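Local coordinates for protein acyl-CoA dehydrogenase (Slackia heliotrinireducens, PDB 4RM7) that belongs to the acyl-CoA dehydrogenase family, pairing helical N- and C-terminal domains with a beta-rich middle domain in a four-chain assembly, at residues E243-A253 and R316-P327. Residues are numbered along the deposited sequence; the frame is centred on the assembly and turned at random.
Sequences EYGRVFTCAAA and RLSVALMKYYVP
Cys250 drops as a knob into a hole formed by Met322, Lys323, Val326 and Pro327, where two helices of the C-terminal bundle of the acyl-CoA dehydrogenase fold pack together. The helices run in the same general direction, crossing at 29° with their axes 9.5 Å apart. With SG anti to its own carbonyl carbon, Cys250 sets its sulfur 3.5 Å from CD of Lys323. Selenomethionine Met322 reaches the other helix with CG anti to its backbone N (chi1 176°) and then turns about its CG-SE bond, which lays methyl CE against the helix backbone, 3.4 Å from O of Arg246. The same methyl meets CG2 of Val247, whose side chain lies about perpendicular to that of Met322.

Lys323 and Arg246 also cross at about a right angle, touching through their aliphatic parts, CG of the lysine 4.0 Å from CD of the arginine. Their polar ends are engaged by one neighbouring piece of chain: Lys323 NZ bonds to the carbonyls of Tyr362, Ala365 and Gly367, and Arg246 NE to that of Asp366. These carbonyl bonds give two buried cationic side chains partners beyond the helix pair. One turn back toward the N-terminal ends, Val319 sets its CG1 near the edge of the Arg246 guanidinium and its CB 3.9 Å from OE1 of Glu243.

At the start of both segments the extended Glu243 side chain meets the bent Arg316 chain about crosswise, their carboxylate and guanidinium planes 67° apart. Opposite charge probably favours this approach, although it falls beyond a salt bridge: OE2 of Glu243 lies 4.0 Å from Arg316 NH1 but 3.3 Å from Arg316 CD.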
loop_
_atom_site.group_PDB
_atom_site.type_symbol
_atom_site.label_atom_id
_atom_site.label_comp_id
_atom_site.label_asym_id
_atom_site.label_seq_id
_atom_site.Cartn_x
_atom_site.Cartn_y
_atom_site.Cartn_z
ATOM N N GLU A 243 -23.321 14.293 9.250
ATOM C CA GLU A 243 -21.953 14.677 8.939
ATOM C C GLU A 243 -21.176 15.085 10.203
ATOM O O GLU A 243 -20.010 14.730 10.356
ATOM C CB GLU A 243 -21.938 15.787 7.903
ATOM C CG GLU A 243 -22.414 15.292 6.539
ATOM C CD GLU A 243 -22.286 16.337 5.447
ATOM O OE1 GLU A 243 -21.181 16.899 5.288
ATOM O OE2 GLU A 243 -23.291 16.587 4.740
ATOM N N TYR A 244 -21.813 15.803 11.119
ATOM C CA TYR A 244 -21.188 16.053 12.409
ATOM C C TYR A 244 -20.741 14.739 13.037
ATOM O O TYR A 244 -19.662 14.651 13.617
ATOM C CB TYR A 244 -22.143 16.778 13.358
ATOM C CG TYR A 244 -22.497 18.173 12.925
ATOM C CD1 TYR A 244 -21.630 19.219 13.144
ATOM C CD2 TYR A 244 -23.698 18.439 12.286
ATOM C CE1 TYR A 244 -21.945 20.501 12.739
ATOM C CE2 TYR A 244 -24.028 19.722 11.876
ATOM C CZ TYR A 244 -23.150 20.751 12.112
ATOM O OH TYR A 244 -23.464 22.032 11.720
ATOM N N GLY A 245 -21.566 13.709 12.913
ATOM C CA GLY A 245 -21.229 12.418 13.490
ATOM C C GLY A 245 -19.939 11.859 12.911
ATOM O O GLY A 245 -19.187 11.178 13.597
ATOM N N ARG A 246 -19.674 12.157 11.641
ATOM C CA ARG A 246 -18.441 11.728 11.011
ATOM C C ARG A 246 -17.245 12.488 11.576
ATOM O O ARG A 246 -16.185 11.902 11.787
ATOM C CB ARG A 246 -18.512 11.913 9.502
ATOM C CG ARG A 246 -19.548 11.050 8.873
ATOM C CD ARG A 246 -19.476 11.045 7.397
ATOM N NE ARG A 246 -20.636 10.336 6.874
ATOM C CZ ARG A 246 -21.502 10.851 6.017
ATOM N NH1 ARG A 246 -21.333 12.080 5.555
ATOM N NH2 ARG A 246 -22.529 10.128 5.616
ATOM N N VAL A 247 -17.413 13.781 11.840
ATOM C CA VAL A 247 -16.318 14.546 12.420
ATOM C C VAL A 247 -15.977 13.999 13.813
ATOM O O VAL A 247 -14.812 13.744 14.124
ATOM C CB VAL A 247 -16.638 16.043 12.489
ATOM C CG1 VAL A 247 -15.425 16.800 12.994
ATOM C CG2 VAL A 247 -17.042 16.561 11.091
ATOM N N PHE A 248 -17.005 13.783 14.622
ATOM C CA PHE A 248 -16.859 13.185 15.938
ATOM C C PHE A 248 -16.132 11.857 15.891
ATOM O O PHE A 248 -15.216 11.619 16.672
ATOM C CB PHE A 248 -18.227 12.988 16.582
ATOM C CG PHE A 248 -18.893 14.264 16.959
ATOM C CD1 PHE A 248 -18.174 15.454 16.966
ATOM C CD2 PHE A 248 -20.242 14.285 17.303
ATOM C CE1 PHE A 248 -18.789 16.635 17.314
ATOM C CE2 PHE A 248 -20.870 15.469 17.655
ATOM C CZ PHE A 248 -20.151 16.649 17.655
ATOM N N THR A 249 -16.544 10.997 14.972
ATOM C CA THR A 249 -15.963 9.670 14.871
ATOM C C THR A 249 -14.497 9.739 14.464
ATOM O O THR A 249 -13.650 8.998 14.975
ATOM C CB THR A 249 -16.747 8.816 13.880
ATOM O OG1 THR A 249 -17.990 8.470 14.481
ATOM C CG2 THR A 249 -16.011 7.548 13.559
ATOM N N CYS A 250 -14.183 10.666 13.573
ATOM C CA CYS A 250 -12.805 10.814 13.142
ATOM C C CYS A 250 -11.932 11.409 14.254
ATOM O O CYS A 250 -10.792 10.980 14.443
ATOM C CB CYS A 250 -12.738 11.640 11.854
ATOM S SG CYS A 250 -13.443 10.695 10.445
ATOM N N ALA A 251 -12.473 12.357 15.012
ATOM C CA ALA A 251 -11.765 12.880 16.171
ATOM C C ALA A 251 -11.477 11.764 17.199
ATOM O O ALA A 251 -10.402 11.727 17.806
ATOM C CB ALA A 251 -12.563 14.014 16.809
ATOM N N ALA A 252 -12.430 10.851 17.384
ATOM C CA ALA A 252 -12.211 9.719 18.272
ATOM C C ALA A 252 -11.126 8.809 17.720
ATOM O O ALA A 252 -10.283 8.319 18.471
ATOM C CB ALA A 252 -13.523 8.919 18.499
ATOM N N ALA A 253 -11.145 8.579 16.410
ATOM C CA ALA A 253 -10.158 7.698 15.796
ATOM C C ALA A 253 -8.745 8.277 15.963
ATOM O O ALA A 253 -7.785 7.565 16.284
ATOM C CB ALA A 253 -10.484 7.495 14.351
ATOM N N ARG A 316 -19.260 19.776 1.977
ATOM C CA ARG A 316 -19.483 18.338 2.105
ATOM C C ARG A 316 -18.233 17.517 1.798
ATOM O O ARG A 316 -17.976 16.498 2.436
ATOM C CB ARG A 316 -20.614 17.901 1.182
ATOM C CG ARG A 316 -21.968 18.502 1.530
ATOM C CD ARG A 316 -23.047 17.439 1.579
ATOM N NE ARG A 316 -23.255 16.760 0.293
ATOM C CZ ARG A 316 -23.327 15.435 0.144
ATOM N NH1 ARG A 316 -23.196 14.631 1.201
ATOM N NH2 ARG A 316 -23.519 14.915 -1.063
ATOM N N LEU A 317 -17.453 17.972 0.819
ATOM C CA LEU A 317 -16.297 17.227 0.344
ATOM C C LEU A 317 -15.214 17.098 1.402
ATOM O O LEU A 317 -14.550 16.063 1.479
ATOM C CB LEU A 317 -15.709 17.889 -0.875
ATOM C CG LEU A 317 -14.556 17.123 -1.513
ATOM C CD1 LEU A 317 -15.006 15.687 -1.830
ATOM C CD2 LEU A 317 -14.175 17.855 -2.772
ATOM N N SER A 318 -15.029 18.144 2.202
ATOM C CA SER A 318 -14.052 18.092 3.291
ATOM C C SER A 318 -14.358 16.928 4.227
ATOM O O SER A 318 -13.470 16.164 4.587
ATOM C CB SER A 318 -14.044 19.388 4.100
ATOM O OG SER A 318 -13.626 20.493 3.334
ATOM N N VAL A 319 -15.624 16.810 4.617
ATOM C CA VAL A 319 -16.058 15.773 5.545
ATOM C C VAL A 319 -15.952 14.388 4.906
ATOM O O VAL A 319 -15.578 13.416 5.552
ATOM C CB VAL A 319 -17.494 16.048 6.016
ATOM C CG1 VAL A 319 -18.106 14.817 6.696
ATOM C CG2 VAL A 319 -17.510 17.270 6.948
ATOM N N ALA A 320 -16.243 14.307 3.618
ATOM C CA ALA A 320 -16.122 13.040 2.914
ATOM C C ALA A 320 -14.654 12.588 2.801
ATOM O O ALA A 320 -14.351 11.405 2.960
ATOM C CB ALA A 320 -16.768 13.151 1.529
ATOM N N LEU A 321 -13.745 13.517 2.525
ATOM C CA LEU A 321 -12.336 13.152 2.346
ATOM C C LEU A 321 -11.731 12.741 3.688
ATOM O O LEU A 321 -11.041 11.745 3.782
ATOM C CB LEU A 321 -11.538 14.306 1.720
ATOM C CG LEU A 321 -11.905 14.679 0.279
ATOM C CD1 LEU A 321 -11.037 15.826 -0.213
ATOM C CD2 LEU A 321 -11.787 13.472 -0.652
HETATM N N MSE A 322 -12.020 13.522 4.720
HETATM C CA MSE A 322 -11.696 13.188 6.095
HETATM C C MSE A 322 -12.176 11.782 6.482
HETATM O O MSE A 322 -11.403 10.974 6.960
HETATM C CB MSE A 322 -12.320 14.234 7.031
HETATM C CG MSE A 322 -12.132 13.947 8.494
HETATM SE SE MSE A 322 -13.505 14.819 9.542
HETATM C CE MSE A 322 -14.972 13.605 9.070
ATOM N N LYS A 323 -13.448 11.481 6.267
ATOM C CA LYS A 323 -13.970 10.179 6.680
ATOM C C LYS A 323 -13.357 9.044 5.870
ATOM O O LYS A 323 -13.254 7.922 6.344
ATOM C CB LYS A 323 -15.501 10.144 6.559
ATOM C CG LYS A 323 -16.140 8.897 7.153
ATOM C CD LYS A 323 -15.639 8.671 8.578
ATOM C CE LYS A 323 -16.457 7.619 9.320
ATOM N NZ LYS A 323 -16.462 6.304 8.633
ATOM N N TYR A 324 -12.958 9.333 4.639
ATOM C CA TYR A 324 -12.370 8.305 3.785
ATOM C C TYR A 324 -10.997 7.917 4.306
ATOM O O TYR A 324 -10.603 6.756 4.272
ATOM C CB TYR A 324 -12.264 8.800 2.329
ATOM C CG TYR A 324 -11.692 7.786 1.354
ATOM C CD1 TYR A 324 -12.483 6.782 0.824
ATOM C CD2 TYR A 324 -10.363 7.847 0.952
ATOM C CE1 TYR A 324 -11.970 5.855 -0.075
ATOM C CE2 TYR A 324 -9.828 6.919 0.040
ATOM C CZ TYR A 324 -10.638 5.930 -0.463
ATOM O OH TYR A 324 -10.119 5.002 -1.347
ATOM N N TYR A 325 -10.270 8.902 4.809
ATOM C CA TYR A 325 -8.879 8.694 5.098
ATOM C C TYR A 325 -8.622 8.220 6.532
ATOM O O TYR A 325 -7.812 7.328 6.756
ATOM C CB TYR A 325 -8.093 9.991 4.829
ATOM C CG TYR A 325 -6.628 9.877 5.213
ATOM C CD1 TYR A 325 -5.697 9.276 4.353
ATOM C CD2 TYR A 325 -6.180 10.343 6.435
ATOM C CE1 TYR A 325 -4.349 9.158 4.708
ATOM C CE2 TYR A 325 -4.822 10.245 6.798
ATOM C CZ TYR A 325 -3.917 9.647 5.932
ATOM O OH TYR A 325 -2.587 9.561 6.293
ATOM N N VAL A 326 -9.315 8.813 7.491
ATOM C CA VAL A 326 -8.856 8.770 8.873
ATOM C C VAL A 326 -9.035 7.429 9.590
ATOM O O VAL A 326 -8.086 6.964 10.204
ATOM C CB VAL A 326 -9.521 9.899 9.717
ATOM C CG1 VAL A 326 -9.184 9.744 11.221
ATOM C CG2 VAL A 326 -9.019 11.250 9.215
ATOM N N PRO A 327 -10.230 6.810 9.526
ATOM C CA PRO A 327 -10.338 5.543 10.260
ATOM C C PRO A 327 -9.369 4.483 9.744
ATOM O O PRO A 327 -8.766 3.765 10.546
ATOM C CB PRO A 327 -11.793 5.121 10.024
ATOM C CG PRO A 327 -12.520 6.406 9.771
ATOM C CD PRO A 327 -11.536 7.228 8.971
#